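Local structure of ATP-dependent 6-phosphofructokinase isozyme 2 (Escherichia coli, 3UMO) at residues Ser71-Asp75 / Glu76-Val80. The protein catalyses the magnesium-dependent phosphorylation of fructose 6-phosphate by ATP to give fructose 1,6-bisphosphate, the first committing step of glycolysis. Numbering follows the deposited sequence.
Sequences SLLAD and ENVPV
Leu73 CD1 meets CG1 of Val80 at 3.9 Å, while its other methyl, CD2, lies 4.1 Å from CB of Val78, so the leucine fills the inside of the bend by which the chain leaves its helix. Its CG stands beside the backbone N (chi1 -70°), which sets the branch off toward the returning chain. The bend is a Schellman motif: Asn77 takes positive phi (59°), Val78 N makes a fairly straight bond of 2.9 Å to Leu73 O, and Asn77 N reaches Ala74 O at 3.0 Å from above the carbonyl plane. Glu76 N divides itself weakly between Leu72 O and Leu73 O. From there the extended Glu76 side chain runs past Leu72 O, with CG 3.3 Å from that oxygen, and its OE1 forms a salt bridge with Arg46. An alanine here removes the carboxylate, and the turn would probably lose its charged tie to helix 40-50. Ile42 and Ala45 of that helix pack on Leu73 and Val78 respectively, and Phe59 of strand 55-61 touches both Leu73 and Val80. The turn thus completes a right-handed beta-alpha-beta crossover of the ribokinase-type fold, leading helix 63-75 into strand 80-84, outermost in this chain's parallel sheet, beside strand 55-61.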
loop_
_atom_site.group_PDB
_atom_site.type_symbol
_atom_site.label_atom_id
_atom_site.label_comp_id
_atom_site.label_asym_id
_atom_site.label_seq_id
_atom_site.Cartn_x
_atom_site.Cartn_y
_atom_site.Cartn_z
ATOM N N SER A 71 6.463 -35.494 -1.028
ATOM C CA SER A 71 5.998 -35.914 -2.348
ATOM C C SER A 71 6.429 -34.950 -3.452
ATOM O O SER A 71 6.755 -35.372 -4.565
ATOM C CB SER A 71 4.477 -36.071 -2.350
ATOM O OG SER A 71 3.988 -36.268 -3.667
ATOM N N LEU A 72 6.412 -33.655 -3.147
ATOM C CA LEU A 72 6.821 -32.645 -4.113
ATOM C C LEU A 72 8.291 -32.801 -4.458
ATOM O O LEU A 72 8.681 -32.659 -5.616
ATOM C CB LEU A 72 6.555 -31.238 -3.577
ATOM C CG LEU A 72 5.088 -30.806 -3.560
ATOM C CD1 LEU A 72 4.941 -29.449 -2.895
ATOM C CD2 LEU A 72 4.517 -30.780 -4.977
ATOM N N LEU A 73 9.108 -33.096 -3.448
ATOM C CA LEU A 73 10.543 -33.262 -3.663
ATOM C C LEU A 73 10.835 -34.531 -4.456
ATOM O O LEU A 73 11.761 -34.562 -5.271
ATOM C CB LEU A 73 11.301 -33.249 -2.331
ATOM C CG LEU A 73 11.310 -31.866 -1.676
ATOM C CD1 LEU A 73 11.829 -31.930 -0.242
ATOM C CD2 LEU A 73 12.143 -30.899 -2.507
ATOM N N ALA A 74 10.039 -35.570 -4.217
ATOM C CA ALA A 74 10.174 -36.820 -4.956
ATOM C C ALA A 74 9.899 -36.567 -6.434
ATOM O O ALA A 74 10.609 -37.076 -7.301
ATOM C CB ALA A 74 9.217 -37.869 -4.413
ATOM N N ASP A 75 8.864 -35.775 -6.710
ATOM C CA ASP A 75 8.497 -35.429 -8.079
ATOM C C ASP A 75 9.579 -34.586 -8.754
ATOM O O ASP A 75 9.702 -34.582 -9.980
ATOM C CB ASP A 75 7.152 -34.694 -8.104
ATOM C CG ASP A 75 5.983 -35.595 -7.723
ATOM O OD1 ASP A 75 6.161 -36.833 -7.706
ATOM O OD2 ASP A 75 4.885 -35.063 -7.452
ATOM N N GLU A 76 10.362 -33.876 -7.946
ATOM C CA GLU A 76 11.452 -33.053 -8.461
ATOM C C GLU A 76 12.765 -33.825 -8.478
ATOM O O GLU A 76 13.811 -33.277 -8.827
ATOM C CB GLU A 76 11.593 -31.770 -7.642
ATOM C CG GLU A 76 10.389 -30.855 -7.760
ATOM C CD GLU A 76 10.576 -29.540 -7.037
ATOM O OE1 GLU A 76 11.603 -29.382 -6.338
ATOM O OE2 GLU A 76 9.695 -28.663 -7.172
ATOM N N ASN A 77 12.692 -35.097 -8.096
ATOM C CA ASN A 77 13.857 -35.982 -8.050
ATOM C C ASN A 77 14.968 -35.492 -7.126
ATOM O O ASN A 77 16.151 -35.706 -7.390
ATOM C CB ASN A 77 14.393 -36.259 -9.459
ATOM C CG ASN A 77 13.443 -37.106 -10.284
ATOM O OD1 ASN A 77 12.903 -38.103 -9.801
ATOM N ND2 ASN A 77 13.225 -36.707 -11.534
ATOM N N VAL A 78 14.572 -34.837 -6.039
ATOM C CA VAL A 78 15.502 -34.440 -4.991
ATOM C C VAL A 78 15.469 -35.505 -3.899
ATOM O O VAL A 78 14.427 -35.725 -3.277
ATOM C CB VAL A 78 15.109 -33.079 -4.388
ATOM C CG1 VAL A 78 16.041 -32.709 -3.234
ATOM C CG2 VAL A 78 15.111 -32.000 -5.467
ATOM N N PRO A 79 16.603 -36.187 -3.674
ATOM C CA PRO A 79 16.640 -37.213 -2.627
ATOM C C PRO A 79 16.460 -36.589 -1.253
ATOM O O PRO A 79 16.947 -35.482 -1.011
ATOM C CB PRO A 79 18.043 -37.815 -2.767
ATOM C CG PRO A 79 18.844 -36.771 -3.463
ATOM C CD PRO A 79 17.893 -36.055 -4.373
ATOM N N VAL A 80 15.751 -37.281 -0.366
ATOM C CA VAL A 80 15.545 -36.766 0.982
ATOM C C VAL A 80 15.857 -37.799 2.052
ATOM O O VAL A 80 15.985 -38.991 1.779
ATOM C CB VAL A 80 14.103 -36.274 1.212
ATOM C CG1 VAL A 80 13.681 -35.294 0.119
ATOM C CG2 VAL A 80 13.143 -37.454 1.294
#